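Local atomic coordinates of glycerol-3-phosphate dehydrogenase [NAD(P)+] (Coxiella burnetii, PDB entry 3K96), a protein that probably catalyses the NAD(P)H-dependent reduction of dihydroxyacetone phosphate to sn-glycerol 3-phosphate, the precursor for phospholipid synthesis. Residues 328-333 and 337-342; 43-48 and 55-60; 207-212 and 263-268; 127-132 and 149-154. All coordinates share one frame; numbering follows the deposited sequence.

Contact 1 of 4, residues 328-333 and 337-342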
loop_
_atom_site.group_PDB
_atom_site.type_symbol
_atom_site.label_atom_id
_atom_site.label_comp_id
_atom_site.label_asym_id
_atom_site.label_seq_id
_atom_site.Cartn_x
_atom_site.Cartn_y
_atom_site.Cartn_z
ATOM N N THR A 328 -3.224 12.667 -11.356
ATOM C CA THR A 328 -3.536 12.369 -12.759
ATOM C C THR A 328 -3.281 13.583 -13.635
ATOM O O THR A 328 -2.749 13.462 -14.720
ATOM C CB THR A 328 -5.002 11.951 -12.905
ATOM O OG1 THR A 328 -5.225 10.776 -12.109
ATOM C CG2 THR A 328 -5.345 11.707 -14.366
ATOM N N PHE A 329 -3.648 14.760 -13.140
ATOM C CA PHE A 329 -3.434 15.973 -13.905
ATOM C C PHE A 329 -1.960 16.301 -14.068
ATOM O O PHE A 329 -1.556 16.741 -15.141
ATOM C CB PHE A 329 -4.205 17.144 -13.308
ATOM C CG PHE A 329 -5.654 17.129 -13.658
ATOM C CD1 PHE A 329 -6.264 18.255 -14.194
ATOM C CD2 PHE A 329 -6.407 15.956 -13.524
ATOM C CE1 PHE A 329 -7.621 18.226 -14.545
ATOM C CE2 PHE A 329 -7.739 15.926 -13.865
ATOM C CZ PHE A 329 -8.353 17.063 -14.378
ATOM N N GLN A 330 -1.159 16.098 -13.022
ATOM C CA GLN A 330 0.282 16.358 -13.120
ATOM C C GLN A 330 0.920 15.392 -14.102
ATOM O O GLN A 330 1.740 15.790 -14.921
ATOM C CB GLN A 330 0.974 16.245 -11.769
ATOM C CG GLN A 330 0.734 17.404 -10.834
ATOM C CD GLN A 330 1.453 18.674 -11.261
ATOM O OE1 GLN A 330 1.324 19.130 -12.395
ATOM N NE2 GLN A 330 2.209 19.257 -10.334
ATOM N N VAL A 331 0.546 14.121 -14.036
ATOM C CA VAL A 331 1.113 13.146 -14.986
ATOM C C VAL A 331 0.783 13.601 -16.417
ATOM O O VAL A 331 1.652 13.612 -17.298
ATOM C CB VAL A 331 0.654 11.699 -14.731
ATOM C CG1 VAL A 331 1.136 10.768 -15.857
ATOM C CG2 VAL A 331 1.174 11.218 -13.387
ATOM N N HIS A 332 -0.459 14.025 -16.637
ATOM C CA HIS A 332 -0.858 14.510 -17.956
ATOM C C HIS A 332 0.022 15.693 -18.400
ATOM O O HIS A 332 0.404 15.774 -19.571
ATOM C CB HIS A 332 -2.346 14.923 -17.956
ATOM C CG HIS A 332 -2.923 15.092 -19.326
ATOM N ND1 HIS A 332 -2.952 16.305 -19.983
ATOM C CD2 HIS A 332 -3.466 14.184 -20.179
ATOM C CE1 HIS A 332 -3.509 16.139 -21.173
ATOM N NE2 HIS A 332 -3.813 14.859 -21.325
ATOM N N ARG A 333 0.322 16.610 -17.466
ATOM C CA ARG A 333 1.162 17.773 -17.758
ATOM C C ARG A 333 2.583 17.333 -18.112
ATOM O O ARG A 333 3.215 17.888 -19.007
ATOM C CB ARG A 333 1.214 18.738 -16.562
ATOM C CG ARG A 333 -0.115 19.352 -16.129
ATOM C CD ARG A 333 0.078 20.248 -14.873
ATOM N NE ARG A 333 0.842 21.447 -15.185
ATOM C CZ ARG A 333 1.446 22.238 -14.295
ATOM N NH1 ARG A 333 1.454 21.961 -12.980
ATOM N NH2 ARG A 333 2.096 23.289 -14.746
ATOM N N GLU A 337 2.651 18.645 -21.606
ATOM C CA GLU A 337 2.972 20.081 -21.467
ATOM C C GLU A 337 4.427 20.318 -21.104
ATOM O O GLU A 337 4.791 21.394 -20.640
ATOM C CB GLU A 337 2.059 20.728 -20.438
ATOM C CG GLU A 337 0.586 20.584 -20.803
ATOM C CD GLU A 337 -0.333 21.259 -19.814
ATOM O OE1 GLU A 337 0.141 22.040 -18.947
ATOM O OE2 GLU A 337 -1.539 20.997 -19.906
ATOM N N ASP A 338 5.239 19.289 -21.297
ATOM C CA ASP A 338 6.676 19.347 -21.057
ATOM C C ASP A 338 7.038 19.714 -19.605
ATOM O O ASP A 338 8.126 20.211 -19.359
ATOM C CB ASP A 338 7.300 20.354 -22.031
ATOM C CG ASP A 338 8.794 20.188 -22.175
ATOM O OD1 ASP A 338 9.278 19.031 -22.196
ATOM O OD2 ASP A 338 9.486 21.236 -22.304
ATOM N N LEU A 339 6.132 19.458 -18.654
ATOM C CA LEU A 339 6.408 19.748 -17.254
ATOM C C LEU A 339 7.593 18.937 -16.725
ATOM O O LEU A 339 7.639 17.711 -16.871
ATOM C CB LEU A 339 5.185 19.460 -16.397
ATOM C CG LEU A 339 5.292 19.798 -14.908
ATOM C CD1 LEU A 339 5.574 21.292 -14.710
ATOM C CD2 LEU A 339 4.016 19.378 -14.142
ATOM N N ASP A 340 8.565 19.640 -16.147
ATOM C CA ASP A 340 9.742 19.018 -15.543
ATOM C C ASP A 340 9.308 18.096 -14.409
ATOM O O ASP A 340 8.567 18.514 -13.521
ATOM C CB ASP A 340 10.658 20.079 -14.947
ATOM C CG ASP A 340 11.777 19.477 -14.167
ATOM O OD1 ASP A 340 12.525 18.663 -14.755
ATOM O OD2 ASP A 340 11.916 19.807 -12.973
ATOM N N PRO A 341 9.761 16.835 -14.436
ATOM C CA PRO A 341 9.377 15.843 -13.420
ATOM C C PRO A 341 9.667 16.239 -11.980
ATOM O O PRO A 341 8.801 16.077 -11.125
ATOM C CB PRO A 341 10.201 14.612 -13.823
ATOM C CG PRO A 341 10.270 14.726 -15.292
ATOM C CD PRO A 341 10.429 16.188 -15.581
ATOM N N GLN A 342 10.868 16.737 -11.704
ATOM C CA GLN A 342 11.170 17.140 -10.343
ATOM C C GLN A 342 10.202 18.219 -9.875
ATOM O O GLN A 342 9.605 18.095 -8.811
ATOM C CB GLN A 342 12.614 17.601 -10.172
ATOM C CG GLN A 342 12.929 18.002 -8.743
ATOM C CD GLN A 342 14.405 18.232 -8.499
ATOM O OE1 GLN A 342 15.260 17.531 -9.053
ATOM N NE2 GLN A 342 14.712 19.189 -7.635
HETATM O O HOH W 1 2.246 22.257 -17.274
#
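Gln-330 meets Leu-339 through its amide oxygen, OE1 lying 3.2 Å from CD2 of Leu-339. The same oxygen accepts a hydrogen bond from Arg-333 NH1 (2.9 Å), while NE2 bonds to Glu-347, which also forms a salt bridge with Arg-333 NH1. Gln-330 and Arg-333 were modelled in two conformers, so their side-chain contacts are provisional. Two residues on, His-332 makes a small contribution; its ring stacks on that of His-315. Arg-333 has the largest share. Its chain bends at chi3 (69°), which lays the guanidinium over Leu-339: CD2 sits 3.7 Å above one face, toward the rim. Glu-337 OE1 lies at the edge of that group, near its plane, but the salt bridge to NE is long at 3.9 Å. A water closes the gap, accepting from Arg-333 NE (2.6 Å) and donating to Glu-337 OE1 (2.7 Å). The backbone carbonyl of Arg-333 takes Glu-337 N at 2.8 Å and, weakly, Leu-339 N at 3.3 Å. The chain leaves the helix at Glu-337, turns through Asp-338, and re-enters helix after Asp-340, an N-cap whose OD2 binds Gln-343 N: a short helix-to-helix connection between helices 326-336 and 341-349 of the helical C-terminal domain.

Contact 2 of 4, residues 43-48 and 55-60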
loop_
_atom_site.group_PDB
_atom_site.type_symbol
_atom_site.label_atom_id
_atom_site.label_comp_id
_atom_site.label_asym_id
_atom_site.label_seq_id
_atom_site.Cartn_x
_atom_site.Cartn_y
_atom_site.Cartn_z
ATOM N N ALA A 43 -2.208 -16.250 -18.567
ATOM C CA ALA A 43 -2.150 -16.770 -17.202
ATOM C C ALA A 43 -3.549 -17.240 -16.761
ATOM O O ALA A 43 -3.698 -18.285 -16.151
ATOM C CB ALA A 43 -1.603 -15.695 -16.225
ATOM N N LEU A 44 -4.562 -16.447 -17.053
ATOM C CA LEU A 44 -5.949 -16.833 -16.735
ATOM C C LEU A 44 -6.315 -18.121 -17.496
ATOM O O LEU A 44 -6.995 -19.013 -16.962
ATOM C CB LEU A 44 -6.910 -15.702 -17.092
ATOM C CG LEU A 44 -6.970 -14.550 -16.091
ATOM C CD1 LEU A 44 -7.570 -13.299 -16.730
ATOM C CD2 LEU A 44 -7.712 -14.991 -14.824
ATOM N N ALA A 45 -5.857 -18.219 -18.735
ATOM C CA ALA A 45 -6.133 -19.404 -19.555
ATOM C C ALA A 45 -5.507 -20.636 -18.932
ATOM O O ALA A 45 -6.088 -21.731 -18.986
ATOM C CB ALA A 45 -5.641 -19.193 -21.008
ATOM N N LEU A 46 -4.324 -20.465 -18.321
ATOM C CA LEU A 46 -3.646 -21.570 -17.658
ATOM C C LEU A 46 -4.358 -21.978 -16.397
ATOM O O LEU A 46 -4.478 -23.159 -16.108
ATOM C CB LEU A 46 -2.190 -21.222 -17.305
ATOM C CG LEU A 46 -1.202 -21.156 -18.450
ATOM C CD1 LEU A 46 0.130 -20.592 -17.984
ATOM C CD2 LEU A 46 -1.061 -22.566 -19.052
ATOM N N VAL A 47 -4.783 -21.002 -15.596
ATOM C CA VAL A 47 -5.495 -21.328 -14.374
ATOM C C VAL A 47 -6.681 -22.246 -14.685
ATOM O O VAL A 47 -6.891 -23.247 -14.002
ATOM C CB VAL A 47 -5.996 -20.061 -13.661
ATOM C CG1 VAL A 47 -7.025 -20.412 -12.604
ATOM C CG2 VAL A 47 -4.790 -19.273 -13.051
ATOM N N LEU A 48 -7.458 -21.896 -15.705
ATOM C CA LEU A 48 -8.626 -22.696 -16.072
ATOM C C LEU A 48 -8.251 -24.015 -16.755
ATOM O O LEU A 48 -8.762 -25.066 -16.390
ATOM C CB LEU A 48 -9.564 -21.887 -16.987
ATOM C CG LEU A 48 -10.112 -20.578 -16.388
ATOM C CD1 LEU A 48 -10.895 -19.778 -17.407
ATOM C CD2 LEU A 48 -10.948 -20.851 -15.150
ATOM N N VAL A 55 -10.315 -24.485 -22.897
ATOM C CA VAL A 55 -10.120 -23.081 -23.086
ATOM C C VAL A 55 -9.619 -22.752 -24.467
ATOM O O VAL A 55 -8.726 -23.425 -24.988
ATOM C CB VAL A 55 -9.069 -22.521 -22.077
ATOM C CG1 VAL A 55 -8.903 -21.025 -22.289
ATOM C CG2 VAL A 55 -9.478 -22.832 -20.648
ATOM N N ARG A 56 -10.177 -21.696 -25.049
ATOM C CA ARG A 56 -9.754 -21.209 -26.350
ATOM C C ARG A 56 -9.173 -19.805 -26.156
ATOM O O ARG A 56 -9.861 -18.890 -25.694
ATOM C CB ARG A 56 -10.918 -21.146 -27.328
ATOM C CG ARG A 56 -11.551 -22.481 -27.621
ATOM C CD ARG A 56 -12.719 -22.297 -28.565
ATOM N NE ARG A 56 -13.446 -23.538 -28.793
ATOM C CZ ARG A 56 -14.494 -23.661 -29.600
ATOM N NH1 ARG A 56 -14.965 -22.609 -30.264
ATOM N NH2 ARG A 56 -15.073 -24.850 -29.742
ATOM N N LEU A 57 -7.918 -19.650 -26.543
ATOM C CA LEU A 57 -7.214 -18.398 -26.409
ATOM C C LEU A 57 -7.004 -17.763 -27.767
ATOM O O LEU A 57 -6.360 -18.346 -28.626
ATOM C CB LEU A 57 -5.853 -18.666 -25.754
ATOM C CG LEU A 57 -4.975 -17.456 -25.456
ATOM C CD1 LEU A 57 -5.679 -16.531 -24.470
ATOM C CD2 LEU A 57 -3.621 -17.927 -24.913
ATOM N N TRP A 58 -7.516 -16.560 -27.948
ATOM C CA TRP A 58 -7.404 -15.831 -29.211
ATOM C C TRP A 58 -6.497 -14.616 -29.090
ATOM O O TRP A 58 -6.479 -13.923 -28.067
ATOM C CB TRP A 58 -8.787 -15.360 -29.646
ATOM C CG TRP A 58 -8.840 -14.476 -30.880
ATOM C CD1 TRP A 58 -8.856 -14.891 -32.189
ATOM C CD2 TRP A 58 -8.960 -13.046 -30.915
ATOM N NE1 TRP A 58 -8.944 -13.806 -33.030
ATOM C CE2 TRP A 58 -9.014 -12.662 -32.277
ATOM C CE3 TRP A 58 -9.018 -12.044 -29.925
ATOM C CZ2 TRP A 58 -9.120 -11.328 -32.676
ATOM C CZ3 TRP A 58 -9.135 -10.720 -30.319
ATOM C CH2 TRP A 58 -9.182 -10.371 -31.691
ATOM N N SER A 59 -5.748 -14.376 -30.154
ATOM C CA SER A 59 -4.882 -13.235 -30.248
ATOM C C SER A 59 -5.117 -12.580 -31.585
ATOM O O SER A 59 -5.273 -13.277 -32.596
ATOM C CB SER A 59 -3.420 -13.673 -30.173
ATOM O OG SER A 59 -2.561 -12.558 -30.354
ATOM N N TYR A 60 -5.119 -11.250 -31.606
ATOM C CA TYR A 60 -5.279 -10.506 -32.863
ATOM C C TYR A 60 -3.961 -10.362 -33.664
ATOM O O TYR A 60 -3.994 -9.986 -34.839
ATOM C CB TYR A 60 -5.949 -9.143 -32.640
ATOM C CG TYR A 60 -5.375 -8.284 -31.525
ATOM C CD1 TYR A 60 -4.291 -7.456 -31.751
ATOM C CD2 TYR A 60 -5.963 -8.272 -30.259
ATOM C CE1 TYR A 60 -3.784 -6.659 -30.744
ATOM C CE2 TYR A 60 -5.464 -7.488 -29.245
ATOM C CZ TYR A 60 -4.376 -6.677 -29.489
ATOM O OH TYR A 60 -3.871 -5.883 -28.482
#
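Val-55 loses the most surface in this contact, and both of its methyls are used. CG1 reaches the methyl of Ala-45, at 4.0 Å from CB, while CG2 turns to the next helical turn and stops 3.8 Å from Leu-48 CB. The chi1 of Val-55 (-179°) explains the division: it sets CG1 opposite the backbone N and CG2 beside it, so the two branches straddle the helix side between residues three apart. CG2 also lies 3.9 Å from the carbonyl oxygen of Ala-45, which belongs to the helix backbone.

Ala-45, the second most covered residue, is the place where helix and strand come nearest, its CA 6.5 Å from that of Val-55. The helix and strand segments run nearly antiparallel, at 170°, with axes 9.0 Å apart. This is the return half of the first beta-alpha-beta unit of a Rossmann fold: strand 32-35, the glycine-rich turn consistent with a GxGxxG dinucleotide-binding motif, helix 39-49, then strand 55-58. The predicted NADPH-binding residues Ser-39 and Trp-40 lie at the start of that helix.

Leu-48 adds its CB to the contact, while its side chain also packs on Ile-32 of strand 32-35 and on Leu-193 of helix 183-193. Farther along the strand, Leu-57 extends CD1 to 4.4 Å from Ala-45 CB, a looser touch, and packs on Ile-34 as well. Leu-87 of the outer strand 87-90 covers Ala-45 and Val-55 from its own position in the sheet.

Contact 3 of 4, residues 207-212 and 263-268; sequences IGVELC and GLAGLG
Val-209 and Cys-212 of helix 206-228 pack against Ala-265 and Gly-266, at the start of helix 264-275, in a close, buried helix-helix contact. It belongs to the all-helical C-terminal domain of the glycerol-3-phosphate dehydrogenase fold, near the border with the nucleotide-binding sheet: Val-209 also rests on Val-158 and Ser-160 of strand 156-160. The two helix segments run in broadly the same direction, crossing at 36° with axes 8.6 Å apart.

Small residues make the approach possible. Ala-265 offers a single methyl, which rests against both branches of Val-209, CG1 at 3.9 Å and CG2 at 4.0 Å from Ala-265 CB. The CA atoms of Cys-212 and Gly-266 come as near as 5.2 Å, glycine having no side chain to interpose. Around Gly-266 the helix opens into a wider pi-type turn, in which Gly-268 N bonds to the Gly-263 carbonyl.

Two predicted substrate-binding residues are close by, Gly-161 near Ala-265 and Asp-269 near Gly-266. On the far side of the second helix, Leu-267 meets Leu-267 of the second subunit, which places this first turn at the dimer interface too. Met-247 and Val-251 of helix 233-253 cover Cys-212 from another direction.

Cys-212 itself makes two different touches. Its chi1 of -78° swings SG clear of its own carbonyl carbon and sends it over Gly-266, 3.8 Å from CA, while its CB comes within 3.3 Å of the Ala-265 carbonyl oxygen.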
loop_
_atom_site.group_PDB
_atom_site.type_symbol
_atom_site.label_atom_id
_atom_site.label_comp_id
_atom_site.label_asym_id
_atom_site.label_seq_id
_atom_site.Cartn_x
_atom_site.Cartn_y
_atom_site.Cartn_z
ATOM N N ILE A 207 -18.828 -0.916 -10.935
ATOM C CA ILE A 207 -18.355 0.398 -11.330
ATOM C C ILE A 207 -17.135 0.844 -10.512
ATOM O O ILE A 207 -16.189 1.355 -11.075
ATOM C CB ILE A 207 -19.476 1.444 -11.333
ATOM C CG1 ILE A 207 -18.976 2.725 -11.958
ATOM C CG2 ILE A 207 -20.018 1.684 -9.920
ATOM C CD1 ILE A 207 -20.067 3.523 -12.607
ATOM N N GLY A 208 -17.141 0.587 -9.216
ATOM C CA GLY A 208 -16.026 0.962 -8.369
ATOM C C GLY A 208 -14.781 0.190 -8.758
ATOM O O GLY A 208 -13.691 0.753 -8.823
ATOM N N VAL A 209 -14.949 -1.112 -9.015
ATOM C CA VAL A 209 -13.847 -1.965 -9.415
ATOM C C VAL A 209 -13.226 -1.457 -10.723
ATOM O O VAL A 209 -12.000 -1.365 -10.859
ATOM C CB VAL A 209 -14.297 -3.478 -9.539
ATOM C CG1 VAL A 209 -13.238 -4.310 -10.225
ATOM C CG2 VAL A 209 -14.618 -4.052 -8.153
ATOM N N GLU A 210 -14.066 -1.106 -11.683
ATOM C CA GLU A 210 -13.583 -0.601 -12.954
ATOM C C GLU A 210 -12.811 0.693 -12.799
ATOM O O GLU A 210 -11.757 0.852 -13.354
ATOM C CB GLU A 210 -14.750 -0.314 -13.891
ATOM C CG GLU A 210 -15.380 -1.543 -14.521
ATOM C CD GLU A 210 -16.575 -1.155 -15.393
ATOM O OE1 GLU A 210 -16.428 -1.126 -16.616
ATOM O OE2 GLU A 210 -17.640 -0.815 -14.844
ATOM N N LEU A 211 -13.380 1.635 -12.079
ATOM C CA LEU A 211 -12.745 2.918 -11.927
ATOM C C LEU A 211 -11.416 2.839 -11.157
ATOM O O LEU A 211 -10.462 3.530 -11.501
ATOM C CB LEU A 211 -13.736 3.913 -11.325
ATOM C CG LEU A 211 -14.843 4.295 -12.318
ATOM C CD1 LEU A 211 -15.900 5.113 -11.604
ATOM C CD2 LEU A 211 -14.264 5.071 -13.541
ATOM N N CYS A 212 -11.349 1.973 -10.151
ATOM C CA CYS A 212 -10.100 1.776 -9.409
ATOM C C CYS A 212 -9.042 1.283 -10.360
ATOM O O CYS A 212 -7.906 1.762 -10.358
ATOM C CB CYS A 212 -10.280 0.756 -8.280
ATOM S SG CYS A 212 -11.090 1.410 -6.851
ATOM N N GLY A 263 -10.236 -2.379 -0.845
ATOM C CA GLY A 263 -10.146 -3.824 -1.144
ATOM C C GLY A 263 -9.078 -4.177 -2.166
ATOM O O GLY A 263 -8.222 -3.359 -2.503
ATOM N N LEU A 264 -9.163 -5.413 -2.680
ATOM C CA LEU A 264 -8.211 -5.931 -3.643
ATOM C C LEU A 264 -8.103 -5.129 -4.921
ATOM O O LEU A 264 -6.990 -4.930 -5.421
ATOM C CB LEU A 264 -8.562 -7.384 -3.979
ATOM C CG LEU A 264 -8.417 -8.399 -2.855
ATOM C CD1 LEU A 264 -9.209 -9.707 -3.130
ATOM C CD2 LEU A 264 -6.906 -8.680 -2.599
ATOM N N ALA A 265 -9.243 -4.650 -5.437
ATOM C CA ALA A 265 -9.280 -3.917 -6.714
ATOM C C ALA A 265 -8.780 -2.460 -6.569
ATOM O O ALA A 265 -8.336 -1.846 -7.540
ATOM C CB ALA A 265 -10.690 -3.953 -7.304
ATOM N N GLY A 266 -8.818 -1.934 -5.351
ATOM C CA GLY A 266 -8.335 -0.574 -5.105
ATOM C C GLY A 266 -6.950 -0.700 -4.505
ATOM O O GLY A 266 -5.963 -0.924 -5.223
ATOM N N LEU A 267 -6.897 -0.609 -3.180
ATOM C CA LEU A 267 -5.648 -0.709 -2.411
ATOM C C LEU A 267 -4.715 -1.851 -2.796
ATOM O O LEU A 267 -3.518 -1.646 -2.965
ATOM C CB LEU A 267 -5.984 -0.831 -0.923
ATOM C CG LEU A 267 -4.836 -1.200 0.008
ATOM C CD1 LEU A 267 -3.780 -0.116 -0.010
ATOM C CD2 LEU A 267 -5.362 -1.446 1.398
ATOM N N GLY A 268 -5.252 -3.062 -2.943
ATOM C CA GLY A 268 -4.415 -4.207 -3.254
ATOM C C GLY A 268 -3.609 -4.039 -4.505
ATOM O O GLY A 268 -2.375 -4.109 -4.477
#

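Contact 4 of 4, residues 127-132 and 149-154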
loop_
_atom_site.group_PDB
_atom_site.type_symbol
_atom_site.label_atom_id
_atom_site.label_comp_id
_atom_site.label_asym_id
_atom_site.label_seq_id
_atom_site.Cartn_x
_atom_site.Cartn_y
_atom_site.Cartn_z
ATOM N N THR A 127 -25.058 -15.107 -24.701
ATOM C CA THR A 127 -23.687 -14.685 -24.541
ATOM C C THR A 127 -23.501 -13.887 -23.247
ATOM O O THR A 127 -24.333 -13.044 -22.899
ATOM C CB THR A 127 -23.243 -13.832 -25.725
ATOM O OG1 THR A 127 -23.172 -14.664 -26.877
ATOM C CG2 THR A 127 -21.847 -13.178 -25.467
ATOM N N ARG A 128 -22.422 -14.207 -22.529
ATOM C CA ARG A 128 -22.037 -13.512 -21.302
ATOM C C ARG A 128 -20.606 -13.061 -21.488
ATOM O O ARG A 128 -19.771 -13.820 -21.976
ATOM C CB ARG A 128 -22.182 -14.421 -20.091
ATOM C CG ARG A 128 -23.586 -14.990 -19.969
ATOM C CD ARG A 128 -23.778 -15.688 -18.660
ATOM N NE ARG A 128 -23.009 -16.916 -18.526
ATOM C CZ ARG A 128 -23.091 -17.713 -17.468
ATOM N NH1 ARG A 128 -23.893 -17.400 -16.462
ATOM N NH2 ARG A 128 -22.376 -18.815 -17.413
ATOM N N ILE A 129 -20.330 -11.834 -21.066
ATOM C CA ILE A 129 -19.040 -11.210 -21.284
ATOM C C ILE A 129 -18.363 -10.737 -20.007
ATOM O O ILE A 129 -18.894 -9.926 -19.268
ATOM C CB ILE A 129 -19.196 -10.013 -22.262
ATOM C CG1 ILE A 129 -19.638 -10.519 -23.643
ATOM C CG2 ILE A 129 -17.865 -9.222 -22.441
ATOM C CD1 ILE A 129 -20.043 -9.417 -24.564
ATOM N N ALA A 130 -17.178 -11.272 -19.753
ATOM C CA ALA A 130 -16.389 -10.863 -18.595
ATOM C C ALA A 130 -15.120 -10.271 -19.146
ATOM O O ALA A 130 -14.783 -10.535 -20.287
ATOM C CB ALA A 130 -16.089 -12.052 -17.690
ATOM N N TRP A 131 -14.441 -9.418 -18.364
ATOM C CA TRP A 131 -13.162 -8.864 -18.797
ATOM C C TRP A 131 -12.182 -8.694 -17.624
ATOM O O TRP A 131 -12.574 -8.528 -16.457
ATOM C CB TRP A 131 -13.313 -7.525 -19.538
ATOM C CG TRP A 131 -13.927 -6.457 -18.692
ATOM C CD1 TRP A 131 -13.273 -5.575 -17.871
ATOM C CD2 TRP A 131 -15.312 -6.177 -18.560
ATOM N NE1 TRP A 131 -14.181 -4.763 -17.233
ATOM C CE2 TRP A 131 -15.442 -5.117 -17.641
ATOM C CE3 TRP A 131 -16.466 -6.725 -19.128
ATOM C CZ2 TRP A 131 -16.676 -4.593 -17.283
ATOM C CZ3 TRP A 131 -17.696 -6.205 -18.768
ATOM C CH2 TRP A 131 -17.790 -5.149 -17.851
ATOM N N GLY A 132 -10.903 -8.782 -17.981
ATOM C CA GLY A 132 -9.783 -8.565 -17.074
ATOM C C GLY A 132 -9.074 -7.274 -17.442
ATOM O O GLY A 132 -8.130 -6.856 -16.744
ATOM N N THR A 149 -23.778 -0.933 -24.185
ATOM C CA THR A 149 -24.235 -0.111 -25.302
ATOM C C THR A 149 -24.063 -0.773 -26.670
ATOM O O THR A 149 -24.979 -0.765 -27.483
ATOM C CB THR A 149 -23.500 1.240 -25.304
ATOM O OG1 THR A 149 -23.826 1.921 -24.100
ATOM C CG2 THR A 149 -23.897 2.121 -26.511
ATOM N N GLU A 150 -22.906 -1.370 -26.918
ATOM C CA GLU A 150 -22.635 -1.959 -28.215
ATOM C C GLU A 150 -23.156 -3.382 -28.448
ATOM O O GLU A 150 -23.511 -3.700 -29.559
ATOM C CB GLU A 150 -21.120 -1.947 -28.497
ATOM C CG GLU A 150 -20.452 -0.607 -28.331
ATOM C CD GLU A 150 -21.105 0.510 -29.132
ATOM O OE1 GLU A 150 -21.735 0.205 -30.157
ATOM O OE2 GLU A 150 -20.951 1.707 -28.754
ATOM N N LEU A 151 -23.175 -4.226 -27.412
ATOM C CA LEU A 151 -23.582 -5.629 -27.562
ATOM C C LEU A 151 -24.932 -5.935 -26.897
ATOM O O LEU A 151 -25.437 -7.047 -27.010
ATOM C CB LEU A 151 -22.503 -6.553 -26.965
ATOM C CG LEU A 151 -21.049 -6.369 -27.473
ATOM C CD1 LEU A 151 -20.063 -7.315 -26.794
ATOM C CD2 LEU A 151 -20.956 -6.573 -28.975
ATOM N N GLY A 152 -25.506 -4.961 -26.201
ATOM C CA GLY A 152 -26.753 -5.182 -25.517
ATOM C C GLY A 152 -26.452 -5.491 -24.062
ATOM O O GLY A 152 -25.313 -5.798 -23.698
ATOM N N GLN A 153 -27.479 -5.409 -23.243
ATOM C CA GLN A 153 -27.393 -5.635 -21.819
ATOM C C GLN A 153 -27.257 -7.101 -21.441
ATOM O O GLN A 153 -28.149 -7.696 -20.838
ATOM C CB GLN A 153 -28.627 -5.052 -21.169
ATOM C CG GLN A 153 -28.661 -3.525 -21.264
ATOM C CD GLN A 153 -27.594 -2.866 -20.370
ATOM O OE1 GLN A 153 -26.926 -3.531 -19.555
ATOM N NE2 GLN A 153 -27.458 -1.562 -20.498
ATOM N N VAL A 154 -26.119 -7.667 -21.786
ATOM C CA VAL A 154 -25.815 -9.041 -21.490
ATOM C C VAL A 154 -25.272 -9.193 -20.072
ATOM O O VAL A 154 -24.883 -8.224 -19.455
ATOM C CB VAL A 154 -24.742 -9.535 -22.469
ATOM C CG1 VAL A 154 -25.284 -9.474 -23.955
ATOM C CG2 VAL A 154 -23.449 -8.705 -22.300
#
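Thr-127 and Val-154 meet at a flat group, the peptide carbonyl of Thr-127, approached from its oxygen end rather than over a face. Val-154 CB lies 3.6 Å from Thr-127 O and CG1 3.8 Å from it, with CB displaced from the carbonyl plane; the C=O...CB angle is about 142°. The larger flat groups of 127-132 have other partners: the indole of Trp-131 packs on Leu-143 and His-144, and the guanidinium of Arg-128 is salt-bridged through NE to Asp-102 and through NH2 to Asp-188.

The contact belongs to a beta-alpha-beta crossover of the Rossmann-like N-terminal domain, strand 128-131, helix 143-151 and strand 156-160. It joins the first strand to the end of the helix and the turn that leads back into the sheet, where Ile-129 bonds through its backbone to Pro-155 and Ala-157 of the returning chain.

Ile-129 is the apolar centre. Its CG1 branch continues extended (chi2 170°), carrying CD1 out from the strand toward both Leu-151 and Val-154. The side chains of Ile-129 and Leu-151 meet at about a right angle, though their modelled separation is doubtful and implies no special tightness. Ile-129 CD1 and Val-154 CG2 are 4.2 Å apart. Chi1 of Val-154 (-62°) puts CG2 in the crowded position, between backbone N and carbonyl carbon, which turns it to the isoleucine while CG1 stays beside the Thr-127 oxygen.

Past the helix, Gly-152 adopts positive phi, and Gln-153 is the centre of an inverse gamma turn closed by Val-154 N to Gly-152 O, 2.8 Å.

Along the chain the order is contact 2, contact 4, contact 3, contact 1, each closing before the next opens. Contacts 2 and 4 both reach the same mixed sheet of the N-terminal nucleotide-binding domain, with centres about 18 Å apart. Contacts 3 and 1 lie in the helical C-terminal domain, centres about 25 Å apart, and both draw on helices that pack together there, since helix 326-336 touches helix 206-228. Contacts 3 and 4 touch across the domain boundary, where Glu-210 OE1 lies 3.5 Å from Trp-131 CZ2. Contacts 1 and 2, about 37 Å apart between centres, fall on opposite sides of the chain's centre, while contact 3 borders the predicted substrate site.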